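Local coordinates for protein alcohol dehydrogenase, zinc-containing (Thermotoga maritima, PDB 1VJ0) that binds two zinc ions per chain and probably works as an oxidoreductase of the medium-chain, zinc-containing alcohol dehydrogenase family, at residues Asp39-Arg42 with Gly43-Leu46; Ile110-Gly113 with Glu114-Trp117; Leu173-Ala176 with Met177-Ala181; Thr182-His185 with Ala186-Tyr190; Val326-Thr329 with Ser330-Val333. All blocks are in the same frame, centred on the assembly; numbering follows the deposited sequence. Where two conformers were deposited one is given.

Contact 1: residues Asp39-Arg42 with Gly43-Leu46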
loop_
_atom_site.group_PDB
_atom_site.type_symbol
_atom_site.label_atom_id
_atom_site.label_comp_id
_atom_site.label_asym_id
_atom_site.label_seq_id
_atom_site.Cartn_x
_atom_site.Cartn_y
_atom_site.Cartn_z
ATOM N N ASP A 39 27.900 -36.213 -15.328
ATOM C CA ASP A 39 27.914 -35.367 -14.166
ATOM C C ASP A 39 27.111 -34.055 -14.389
ATOM O O ASP A 39 26.995 -33.602 -15.517
ATOM C CB ASP A 39 29.378 -35.079 -13.839
ATOM C CG ASP A 39 29.569 -34.796 -12.410
ATOM O OD1 ASP A 39 28.532 -34.666 -11.712
ATOM O OD2 ASP A 39 30.691 -34.691 -11.863
ATOM N N ILE A 40 26.494 -33.499 -13.341
ATOM C CA ILE A 40 25.906 -32.156 -13.392
ATOM C C ILE A 40 26.444 -31.295 -12.219
ATOM O O ILE A 40 26.897 -31.862 -11.207
ATOM C CB ILE A 40 24.344 -32.214 -13.392
ATOM C CG1 ILE A 40 23.764 -32.880 -12.122
ATOM C CG2 ILE A 40 23.843 -32.988 -14.608
ATOM C CD1 ILE A 40 22.236 -33.044 -12.161
ATOM N N PRO A 41 26.424 -29.969 -12.337
ATOM C CA PRO A 41 26.949 -29.130 -11.262
ATOM C C PRO A 41 26.275 -29.404 -9.922
ATOM O O PRO A 41 25.066 -29.712 -9.871
ATOM C CB PRO A 41 26.670 -27.721 -11.765
ATOM C CG PRO A 41 26.695 -27.901 -13.205
ATOM C CD PRO A 41 25.974 -29.154 -13.480
ATOM N N ARG A 42 27.046 -29.279 -8.862
ATOM C CA ARG A 42 26.534 -29.481 -7.524
ATOM C C ARG A 42 25.220 -28.749 -7.287
ATOM O O ARG A 42 25.076 -27.559 -7.545
ATOM C CB ARG A 42 27.578 -29.069 -6.485
ATOM C CG ARG A 42 27.278 -29.538 -5.081
ATOM C CD ARG A 42 28.080 -28.794 -4.015
ATOM N NE ARG A 42 29.484 -29.244 -4.065
ATOM C CZ ARG A 42 30.580 -28.456 -4.095
ATOM N NH1 ARG A 42 30.510 -27.124 -4.047
ATOM N NH2 ARG A 42 31.769 -29.033 -4.144
ATOM N N GLY A 43 24.242 -29.486 -6.782
ATOM C CA GLY A 43 22.975 -28.914 -6.382
ATOM C C GLY A 43 21.924 -28.948 -7.510
ATOM O O GLY A 43 20.757 -28.677 -7.266
ATOM N N SER A 44 22.372 -29.244 -8.732
ATOM C CA SER A 44 21.552 -29.138 -9.930
ATOM C C SER A 44 20.498 -30.223 -9.976
ATOM O O SER A 44 20.668 -31.250 -9.331
ATOM C CB SER A 44 22.425 -29.368 -11.169
ATOM O OG SER A 44 23.299 -28.280 -11.377
ATOM N N ILE A 45 19.473 -29.992 -10.811
ATOM C CA ILE A 45 18.377 -30.902 -11.039
ATOM C C ILE A 45 18.300 -31.283 -12.530
ATOM O O ILE A 45 18.172 -30.414 -13.384
ATOM C CB ILE A 45 17.003 -30.273 -10.605
ATOM C CG1 ILE A 45 17.087 -29.781 -9.163
ATOM C CG2 ILE A 45 15.911 -31.329 -10.719
ATOM C CD1 ILE A 45 17.536 -28.300 -8.969
ATOM N N LEU A 46 18.431 -32.563 -12.829
ATOM C CA LEU A 46 18.254 -33.019 -14.204
ATOM C C LEU A 46 16.789 -33.298 -14.420
ATOM O O LEU A 46 16.191 -34.109 -13.679
ATOM C CB LEU A 46 19.066 -34.269 -14.444
ATOM C CG LEU A 46 19.086 -34.826 -15.864
ATOM C CD1 LEU A 46 19.523 -33.811 -16.914
ATOM C CD2 LEU A 46 20.034 -36.059 -15.857
#
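The carbonyl oxygen of P41 is gripped twice by one residue, S44, and both bonds reach it from the same face of the carbonyl plane. The backbone bond, S44 N to P41 O, measures 3.0 Å. The hydroxyl bond is shorter: S44 OG gives its proton to P41 O across 2.7 Å, standing above the carbonyl plane (39° out of it) rather than on a lone pair. OG lies opposite the carbonyl carbon of S44 and next to its backbone N (chi1 -71°), a setting that lets N-H and O-H converge on a single acceptor. The same hydroxyl rests against the proline ring, with P41 CB 3.4 Å from S44 OG. The backbone bond closes a type II beta turn from P41 to S44, reinforced by the hydroxyl, and the turn illustrates well why such bends favour glycine at their third residue: at the phi of G43, 92°, any CB would be jammed against the carbonyl oxygen of R42. With an alanine in place of S44 the hydroxyl is gone, which would probably leave P41 O with the backbone bond of the turn and the proline ring without its hydroxyl neighbour. The apolar side of the bend belongs to I40, whose CD1 sits 3.8 Å from S44 CB and also meets L46, with CD1 to L46 CB at 4.1 Å. The turn carries the chain from strand 31-37 into strand 45-54 of the GroES-like domain, where G43 and S44 form backbone hydrogen bonds with N87 and R42 packs on R42 of the second subunit.

Contact 2: residues Ile110-Gly113 with Glu114-Trp117; sequences ITCG and ECYW. With ZN (zinc ion), chain E.
C112 and C115 turn their sulfurs onto the same zinc ion, and the tight part of the contact is the small knot they make with it. C112 SG lies 2.4 Å from the zinc, and C115 SG binds it at the same length. In both residues the sulfur occupies the position between backbone N and carbonyl carbon (chi1 76° in C112), which points each thiolate inward, so that C112 SG and C115 SG come to 3.8 Å of each other as neighbouring corners of the coordination shell. The backbone folds in as well: E114 N donates to C112 SG at 3.4 Å, with an N-H...S angle of 151°, a bond that would tend to temper the negative charge of a metal-bound sulfur. G113 makes the bend between the two ligands at a positive phi, a conformation that favours glycine. The other side is looser. E114 was modelled in two conformers; in one of them its chain runs out extended beyond CG, and any pairing of its carboxylate with K90 of the second subunit is long, weak and doubtful. C118 and C127 complete the four-cysteine site, which matches the structural zinc lobe of this dehydrogenase family, as distinct from the site with C178. The segment leads from strand 109-110 into helix 116-119. C115 is the N-cap of that helix, its sulfur both binding zinc and accepting from a backbone N of the helix; beyond it Y116 makes a cation-pi contact with R266 of the third subunit, and W117 NE1 is hydrogen-bonded to R290 O there.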
loop_
_atom_site.group_PDB
_atom_site.type_symbol
_atom_site.label_atom_id
_atom_site.label_comp_id
_atom_site.label_asym_id
_atom_site.label_seq_id
_atom_site.Cartn_x
_atom_site.Cartn_y
_atom_site.Cartn_z
ATOM N N ILE A 110 16.709 -16.632 -12.913
ATOM C CA ILE A 110 17.434 -16.732 -11.643
ATOM C C ILE A 110 18.100 -15.373 -11.457
ATOM O O ILE A 110 18.684 -14.839 -12.401
ATOM C CB ILE A 110 18.508 -17.812 -11.711
ATOM C CG1 ILE A 110 17.861 -19.218 -11.816
ATOM C CG2 ILE A 110 19.486 -17.711 -10.499
ATOM C CD1 ILE A 110 18.912 -20.310 -11.921
ATOM N N THR A 111 17.919 -14.805 -10.285
ATOM C CA THR A 111 18.479 -13.500 -9.959
ATOM C C THR A 111 19.620 -13.723 -8.982
ATOM O O THR A 111 19.761 -14.807 -8.454
ATOM C CB THR A 111 17.363 -12.550 -9.371
ATOM O OG1 THR A 111 16.816 -13.065 -8.149
ATOM C CG2 THR A 111 16.183 -12.483 -10.334
ATOM N N CYS A 112 20.420 -12.707 -8.758
ATOM C CA CYS A 112 21.651 -12.837 -7.989
ATOM C C CYS A 112 21.446 -12.977 -6.490
ATOM O O CYS A 112 22.250 -13.629 -5.825
ATOM C CB CYS A 112 22.630 -11.727 -8.333
ATOM S SG CYS A 112 22.300 -10.069 -7.647
ATOM N N GLY A 113 20.371 -12.404 -5.961
ATOM C CA GLY A 113 20.150 -12.424 -4.541
ATOM C C GLY A 113 21.102 -11.581 -3.713
ATOM O O GLY A 113 21.120 -11.747 -2.494
ATOM N N GLU A 114 21.800 -10.629 -4.346
ATOM C CA GLU A 114 22.855 -9.820 -3.721
ATOM C C GLU A 114 22.785 -8.317 -4.047
ATOM O O GLU A 114 23.390 -7.508 -3.359
ATOM C CB GLU A 114 24.222 -10.377 -4.102
ATOM C CG GLU A 114 24.368 -11.818 -3.633
ATOM C CD GLU A 114 25.782 -12.290 -3.693
ATOM O OE1 GLU A 114 26.405 -12.069 -4.765
ATOM O OE2 GLU A 114 26.250 -12.870 -2.673
ATOM N N CYS A 115 22.036 -7.924 -5.071
ATOM C CA CYS A 115 22.092 -6.554 -5.511
ATOM C C CYS A 115 21.020 -5.699 -4.843
ATOM O O CYS A 115 20.177 -6.194 -4.071
ATOM C CB CYS A 115 21.956 -6.483 -7.025
ATOM S SG CYS A 115 20.317 -6.881 -7.571
ATOM N N TYR A 116 21.050 -4.418 -5.156
ATOM C CA TYR A 116 20.073 -3.451 -4.676
ATOM C C TYR A 116 18.650 -3.921 -4.939
ATOM O O TYR A 116 17.779 -3.802 -4.085
ATOM C CB TYR A 116 20.277 -2.098 -5.341
ATOM C CG TYR A 116 19.258 -1.023 -4.979
ATOM C CD1 TYR A 116 19.407 -0.238 -3.830
ATOM C CD2 TYR A 116 18.133 -0.838 -5.742
ATOM C CE1 TYR A 116 18.477 0.718 -3.496
ATOM C CE2 TYR A 116 17.199 0.095 -5.413
ATOM C CZ TYR A 116 17.360 0.885 -4.311
ATOM O OH TYR A 116 16.412 1.873 -4.041
ATOM N N TRP A 117 18.404 -4.415 -6.148
ATOM C CA TRP A 117 17.051 -4.777 -6.502
ATOM C C TRP A 117 16.596 -6.048 -5.814
ATOM O O TRP A 117 15.424 -6.114 -5.376
ATOM C CB TRP A 117 16.860 -4.851 -8.009
ATOM C CG TRP A 117 16.912 -3.521 -8.686
ATOM C CD1 TRP A 117 15.889 -2.633 -8.856
ATOM C CD2 TRP A 117 18.063 -2.909 -9.274
ATOM N NE1 TRP A 117 16.333 -1.521 -9.535
ATOM C CE2 TRP A 117 17.652 -1.667 -9.820
ATOM C CE3 TRP A 117 19.411 -3.298 -9.424
ATOM C CZ2 TRP A 117 18.538 -0.792 -10.457
ATOM C CZ3 TRP A 117 20.296 -2.405 -10.066
ATOM C CH2 TRP A 117 19.840 -1.208 -10.596
HETATM ZN ZN ZN E . 20.167 -9.145 -8.196
#

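Contact 3: residues Leu173-Ala176 with Met177-Ala181; sequences LAMA and MCSGA
M177 folds back along its own helix and lays its side chain over the carbonyl oxygens of the preceding turn. Its CB begins beside A174 O, at 3.3 Å. The next atom is pressed in harder, M177 CG standing 3.1 Å from L173 O. Two bends, chi2 -72° and chi3 85°, then curl the chain: SD passes L173 O at 4.0 Å, and the methyl CE turns back to within 3.7 Å of L173 O. In the backbone, M177 N donates to A174 O at 3.3 Å from well above the carbonyl plane (62° out of it), and it makes a second, weak bond to L173 O. The helix is changing pitch here. A wider, pi-type turn spans 177-180, and a weak bond from A181 N reaches five residues back to A176 O at 3.0 Å. A side chain at G180 would collide with that same oxygen. The irregular turn carries C178, which binds zinc together with C55, H77 and E78, a site in keeping with the catalytic zinc of this family. Beyond the helix the side chain of M177 packs on F332 and V336 of helix 329-340, its sulfur against F332, so an alanine here would probably open a gap between the two helices and leave F332 without its sulfur neighbour. On another side of helix 170-188, M175, A176 and S179 pack on F210 of helix 206-217.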
loop_
_atom_site.group_PDB
_atom_site.type_symbol
_atom_site.label_atom_id
_atom_site.label_comp_id
_atom_site.label_asym_id
_atom_site.label_seq_id
_atom_site.Cartn_x
_atom_site.Cartn_y
_atom_site.Cartn_z
ATOM N N LEU A 173 0.481 -25.074 -17.863
ATOM C CA LEU A 173 1.467 -24.482 -16.956
ATOM C C LEU A 173 2.701 -23.952 -17.689
ATOM O O LEU A 173 3.174 -22.854 -17.399
ATOM C CB LEU A 173 1.918 -25.470 -15.873
ATOM C CG LEU A 173 0.826 -25.748 -14.847
ATOM C CD1 LEU A 173 1.297 -26.832 -13.884
ATOM C CD2 LEU A 173 0.448 -24.463 -14.113
ATOM N N ALA A 174 3.226 -24.719 -18.609
ATOM C CA ALA A 174 4.389 -24.246 -19.390
ATOM C C ALA A 174 4.122 -22.885 -20.056
ATOM O O ALA A 174 4.898 -21.904 -19.867
ATOM C CB ALA A 174 4.813 -25.280 -20.404
ATOM N N MET A 175 3.010 -22.780 -20.748
ATOM C CA MET A 175 2.640 -21.502 -21.383
ATOM C C MET A 175 2.465 -20.357 -20.366
ATOM O O MET A 175 2.877 -19.221 -20.604
ATOM C CB MET A 175 1.375 -21.708 -22.205
ATOM C CG MET A 175 0.579 -20.441 -22.349
ATOM S SD MET A 175 -0.917 -20.734 -23.211
ATOM C CE MET A 175 -1.840 -21.786 -22.109
ATOM N N ALA A 176 1.887 -20.671 -19.216
ATOM C CA ALA A 176 1.543 -19.695 -18.196
ATOM C C ALA A 176 2.759 -18.997 -17.621
ATOM O O ALA A 176 2.673 -17.871 -17.114
ATOM C CB ALA A 176 0.838 -20.395 -17.046
ATOM N N MET A 177 3.878 -19.688 -17.681
ATOM C CA MET A 177 5.103 -19.276 -17.005
ATOM C C MET A 177 5.576 -17.954 -17.558
ATOM O O MET A 177 6.195 -17.161 -16.846
ATOM C CB MET A 177 6.214 -20.287 -17.285
ATOM C CG MET A 177 5.978 -21.655 -16.769
ATOM S SD MET A 177 6.155 -21.602 -14.997
ATOM C CE MET A 177 4.489 -21.074 -14.449
ATOM N N CYS A 178 5.338 -17.748 -18.842
ATOM C CA CYS A 178 5.798 -16.537 -19.445
ATOM C C CYS A 178 4.676 -15.497 -19.481
ATOM O O CYS A 178 4.628 -14.615 -18.574
ATOM C CB CYS A 178 6.298 -16.822 -20.846
ATOM S SG CYS A 178 6.819 -15.314 -21.590
ATOM N N SER A 179 3.777 -15.626 -20.479
ATOM C CA SER A 179 2.751 -14.620 -20.674
ATOM C C SER A 179 1.892 -14.462 -19.412
ATOM O O SER A 179 1.584 -13.373 -19.010
ATOM C CB SER A 179 1.877 -15.020 -21.873
ATOM O OG SER A 179 1.442 -16.376 -21.734
ATOM N N GLY A 180 1.560 -15.554 -18.755
ATOM C CA GLY A 180 0.720 -15.496 -17.573
ATOM C C GLY A 180 1.306 -14.811 -16.362
ATOM O O GLY A 180 0.604 -14.041 -15.686
ATOM N N ALA A 181 2.580 -15.024 -16.086
ATOM C CA ALA A 181 3.192 -14.345 -14.952
ATOM C C ALA A 181 3.446 -12.856 -15.192
ATOM O O ALA A 181 3.367 -12.029 -14.269
ATOM C CB ALA A 181 4.446 -15.070 -14.527
HETATM O O HOH W 1 3.197 -17.940 -22.694
#

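Contact 4: residues Thr182-His185 with Ala186-Tyr190; sequences TAYH and AFDEY
Backbone bonds from T182-H185 to the following turn form the frame of the contact. A186 N meets T182 O at 3.0 Å, F187 N donates to A183 O, and D188 N binds Y184 O at 2.8 Å. E189 N makes a weaker bond to H185 O, and Y190 N bonds to F187 O. Polar side chains make a second group. Y184 CG stands anti to the backbone N (chi1 -174°), which carries the ring toward D188, whose side chain it crosses at a slant: ring and carboxylate planes lie 36° apart, and Y184 CE2 touches D188 CB at 3.5 Å. Y184 OH is 2.8 Å from D188 OD1, a weak bond whose proton is not settled, since the hydroxyl is also hydrogen-bonded to S193 OG of the fourth subunit. H185 and E189 run side by side in the same direction, the carboxylate oxygen OE2 of E189 lying at the edge of the imidazole, in its plane, 3.6 Å from H185 NE2; H185 ND1 is hydrogen-bonded to V326 O. Aromatic contacts form a third group. F187 brings the edge of its ring to A183 O, with CD1 3.2 Å from it, and meets the rings of F194 and F270. H185 stacks on H331. This part of helix 170-188 is thereby wedged between helix 206-217, touched by A183 and F187, and helix 329-340, touched by Y184 and D188, while A186 and F187 rest on strand 268-273 of the Rossmann-type sheet.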
loop_
_atom_site.group_PDB
_atom_site.type_symbol
_atom_site.label_atom_id
_atom_site.label_comp_id
_atom_site.label_asym_id
_atom_site.label_seq_id
_atom_site.Cartn_x
_atom_site.Cartn_y
_atom_site.Cartn_z
ATOM N N THR A 182 3.702 -12.484 -16.452
ATOM C CA THR A 182 3.819 -11.089 -16.772
ATOM C C THR A 182 2.446 -10.409 -16.628
ATOM O O THR A 182 2.341 -9.335 -16.018
ATOM C CB THR A 182 4.443 -10.935 -18.175
ATOM O OG1 THR A 182 5.772 -11.417 -18.135
ATOM C CG2 THR A 182 4.544 -9.476 -18.565
ATOM N N ALA A 183 1.380 -11.035 -17.139
ATOM C CA ALA A 183 0.034 -10.507 -16.916
ATOM C C ALA A 183 -0.291 -10.421 -15.397
ATOM O O ALA A 183 -0.826 -9.433 -14.918
ATOM C CB ALA A 183 -1.023 -11.370 -17.670
ATOM N N TYR A 184 0.058 -11.454 -14.631
ATOM C CA TYR A 184 -0.131 -11.386 -13.192
ATOM C C TYR A 184 0.589 -10.186 -12.587
ATOM O O TYR A 184 0.003 -9.413 -11.805
ATOM C CB TYR A 184 0.162 -12.731 -12.443
ATOM C CG TYR A 184 -0.225 -12.482 -11.025
ATOM C CD1 TYR A 184 -1.550 -12.481 -10.659
ATOM C CD2 TYR A 184 0.716 -12.077 -10.100
ATOM C CE1 TYR A 184 -1.940 -12.102 -9.393
ATOM C CE2 TYR A 184 0.335 -11.711 -8.812
ATOM C CZ TYR A 184 -0.982 -11.717 -8.479
ATOM O OH TYR A 184 -1.337 -11.315 -7.216
ATOM N N HIS A 185 1.861 -10.015 -12.910
ATOM C CA HIS A 185 2.645 -8.898 -12.432
ATOM C C HIS A 185 1.851 -7.596 -12.666
ATOM O O HIS A 185 1.749 -6.694 -11.807
ATOM C CB HIS A 185 4.009 -8.897 -13.184
ATOM C CG HIS A 185 4.957 -7.810 -12.778
ATOM N ND1 HIS A 185 6.256 -7.743 -13.256
ATOM C CD2 HIS A 185 4.838 -6.804 -11.888
ATOM C CE1 HIS A 185 6.861 -6.695 -12.723
ATOM N NE2 HIS A 185 6.027 -6.113 -11.871
ATOM N N ALA A 186 1.284 -7.479 -13.850
ATOM C CA ALA A 186 0.590 -6.261 -14.219
ATOM C C ALA A 186 -0.575 -5.933 -13.348
ATOM O O ALA A 186 -0.829 -4.767 -13.054
ATOM C CB ALA A 186 0.098 -6.381 -15.628
ATOM N N PHE A 187 -1.334 -6.961 -12.997
ATOM C CA PHE A 187 -2.480 -6.850 -12.095
ATOM C C PHE A 187 -2.068 -6.671 -10.654
ATOM O O PHE A 187 -2.714 -5.898 -9.913
ATOM C CB PHE A 187 -3.390 -8.062 -12.275
ATOM C CG PHE A 187 -4.264 -7.973 -13.501
ATOM C CD1 PHE A 187 -3.812 -8.411 -14.734
ATOM C CD2 PHE A 187 -5.576 -7.471 -13.406
ATOM C CE1 PHE A 187 -4.623 -8.304 -15.878
ATOM C CE2 PHE A 187 -6.397 -7.382 -14.513
ATOM C CZ PHE A 187 -5.886 -7.785 -15.793
ATOM N N ASP A 188 -0.970 -7.306 -10.265
ATOM C CA ASP A 188 -0.472 -7.246 -8.890
ATOM C C ASP A 188 -0.013 -5.839 -8.545
ATOM O O ASP A 188 0.016 -5.483 -7.381
ATOM C CB ASP A 188 0.712 -8.194 -8.734
ATOM C CG ASP A 188 1.043 -8.499 -7.320
ATOM O OD1 ASP A 188 0.168 -9.011 -6.574
ATOM O OD2 ASP A 188 2.200 -8.302 -6.889
ATOM N N GLU A 189 0.358 -5.039 -9.542
ATOM C CA GLU A 189 0.805 -3.658 -9.267
ATOM C C GLU A 189 -0.353 -2.703 -8.897
ATOM O O GLU A 189 -0.122 -1.642 -8.331
ATOM C CB GLU A 189 1.561 -3.093 -10.473
ATOM C CG GLU A 189 2.903 -3.727 -10.711
ATOM C CD GLU A 189 3.846 -3.539 -9.526
ATOM O OE1 GLU A 189 3.965 -2.416 -8.984
ATOM O OE2 GLU A 189 4.414 -4.537 -9.086
ATOM N N TYR A 190 -1.581 -3.071 -9.220
ATOM C CA TYR A 190 -2.772 -2.259 -8.885
ATOM C C TYR A 190 -2.992 -2.187 -7.354
ATOM O O TYR A 190 -3.090 -3.221 -6.715
ATOM C CB TYR A 190 -4.002 -2.905 -9.517
ATOM C CG TYR A 190 -5.253 -2.062 -9.420
ATOM C CD1 TYR A 190 -5.321 -0.827 -10.057
ATOM C CD2 TYR A 190 -6.381 -2.528 -8.790
ATOM C CE1 TYR A 190 -6.470 -0.060 -10.009
ATOM C CE2 TYR A 190 -7.556 -1.773 -8.730
ATOM C CZ TYR A 190 -7.586 -0.539 -9.317
ATOM O OH TYR A 190 -8.723 0.205 -9.294
#

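Contact 5: residues Val326-Thr329 with Ser330-Val333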
loop_
_atom_site.group_PDB
_atom_site.type_symbol
_atom_site.label_atom_id
_atom_site.label_comp_id
_atom_site.label_asym_id
_atom_site.label_seq_id
_atom_site.Cartn_x
_atom_site.Cartn_y
_atom_site.Cartn_z
ATOM N N VAL A 326 8.839 -8.295 -17.044
ATOM C CA VAL A 326 8.868 -9.718 -16.698
ATOM C C VAL A 326 8.110 -10.025 -15.374
ATOM O O VAL A 326 6.976 -9.547 -15.200
ATOM C CB VAL A 326 10.316 -10.345 -16.846
ATOM C CG1 VAL A 326 10.851 -10.073 -18.271
ATOM C CG2 VAL A 326 11.253 -9.845 -15.832
ATOM N N SER A 327 8.651 -10.891 -14.538
ATOM C CA SER A 327 7.979 -11.322 -13.331
ATOM C C SER A 327 9.012 -11.961 -12.464
ATOM O O SER A 327 10.121 -12.261 -12.919
ATOM C CB SER A 327 6.913 -12.344 -13.680
ATOM O OG SER A 327 7.473 -13.367 -14.465
ATOM N N ASP A 328 8.647 -12.181 -11.210
ATOM C CA ASP A 328 9.507 -12.844 -10.269
ATOM C C ASP A 328 8.830 -14.075 -9.674
ATOM O O ASP A 328 7.760 -14.477 -10.103
ATOM C CB ASP A 328 10.018 -11.848 -9.205
ATOM C CG ASP A 328 8.943 -11.329 -8.305
ATOM O OD1 ASP A 328 7.906 -11.996 -8.055
ATOM O OD2 ASP A 328 9.087 -10.240 -7.749
ATOM N N THR A 329 9.487 -14.699 -8.699
ATOM C CA THR A 329 8.968 -15.906 -8.097
ATOM C C THR A 329 7.648 -15.722 -7.351
ATOM O O THR A 329 6.879 -16.627 -7.345
ATOM C CB THR A 329 10.019 -16.495 -7.175
ATOM O OG1 THR A 329 11.131 -16.926 -7.975
ATOM C CG2 THR A 329 9.507 -17.732 -6.453
ATOM N N SER A 330 7.384 -14.557 -6.759
ATOM C CA SER A 330 6.086 -14.317 -6.162
ATOM C C SER A 330 4.995 -14.317 -7.239
ATOM O O SER A 330 3.919 -14.884 -7.055
ATOM C CB SER A 330 6.050 -13.025 -5.315
ATOM O OG SER A 330 6.048 -11.839 -6.150
ATOM N N HIS A 331 5.262 -13.726 -8.391
ATOM C CA HIS A 331 4.286 -13.730 -9.445
ATOM C C HIS A 331 4.074 -15.134 -10.006
ATOM O O HIS A 331 2.933 -15.514 -10.348
ATOM C CB HIS A 331 4.706 -12.795 -10.581
ATOM C CG HIS A 331 4.970 -11.397 -10.152
ATOM N ND1 HIS A 331 6.148 -10.741 -10.456
ATOM C CD2 HIS A 331 4.238 -10.531 -9.401
ATOM C CE1 HIS A 331 6.108 -9.511 -9.952
ATOM N NE2 HIS A 331 4.964 -9.359 -9.299
ATOM N N PHE A 332 5.178 -15.866 -10.135
ATOM C CA PHE A 332 5.196 -17.285 -10.563
ATOM C C PHE A 332 4.202 -18.169 -9.752
ATOM O O PHE A 332 3.306 -18.830 -10.280
ATOM C CB PHE A 332 6.673 -17.779 -10.504
ATOM C CG PHE A 332 6.847 -19.277 -10.547
ATOM C CD1 PHE A 332 6.498 -20.014 -11.659
ATOM C CD2 PHE A 332 7.345 -19.935 -9.469
ATOM C CE1 PHE A 332 6.687 -21.420 -11.663
ATOM C CE2 PHE A 332 7.511 -21.329 -9.467
ATOM C CZ PHE A 332 7.178 -22.048 -10.562
ATOM N N VAL A 333 4.350 -18.133 -8.445
ATOM C CA VAL A 333 3.541 -18.952 -7.573
ATOM C C VAL A 333 2.058 -18.560 -7.697
ATOM O O VAL A 333 1.161 -19.416 -7.809
ATOM C CB VAL A 333 4.070 -18.757 -6.115
ATOM C CG1 VAL A 333 3.034 -19.115 -5.075
ATOM C CG2 VAL A 333 5.350 -19.502 -5.921
#
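D328 and H331 each satisfy the other's backbone N-H with a side-chain atom, the reciprocal exchange that defines a capping box. H331 N donates to D328 OD1 at 3.2 Å, nearly head-on to the C-O bond. In return D328 N donates to H331 ND1 at 3.0 Å, a fairly straight bond (163°) that tilts somewhat from the imidazole plane; ND1 therefore acts as an acceptor, consistent with a ring carrying its proton on NE2. The same oxygen, OD1, is heavily used. S330 OG donates to D328 OD1 across 2.7 Å on the syn lone pair, and S330 N adds a weak bond to D328 OD1 at 2.9 Å. D328 CG sits between the backbone N and the carbonyl carbon (chi1 67°), which swings the carboxylate forward over the first turn, where it lies nearly parallel to the imidazole (7° between planes), with OD1 over one ring face, toward the rim. Its other oxygen, OD2, forms a salt bridge to K122 of the second subunit, so both carboxylate oxygens are engaged. Ordinary helical bonds follow: F332 N donates to D328 O at 2.9 Å, and V333 N donates to T329 O at 3.1 Å. T329 OG1 is satisfied elsewhere, by D160 and N107. This box starts helix 329-340 after the loop that follows strand 320-323, setting the helix alongside helix 170-188, on which S327 meets A181 and H331 meets Y184 and D188.

Overall arrangement
All five contacts are local and follow one another in series along the chain; none nests in or crosses another. Contact 1 turns the chain from strand 31-37 into strand 45-54, and contact 2, whose nearest atoms lie about 9 Å away, bends the zinc lobe into helix 116-119. Contacts 3 and 4 are consecutive parts of helix 170-188, their centres 13 Å apart. Contact 5, which begins helix 329-340, touches both, contact 3 by packing and contact 4 where H185 CG lies 3.5 Å from H331 CE1. Helix 170-188 thus runs from the zinc site holding C178 to the Rossmann-type sheet, with helix 329-340 packed on it. Contacts 2 and 5 both also touch the second subunit.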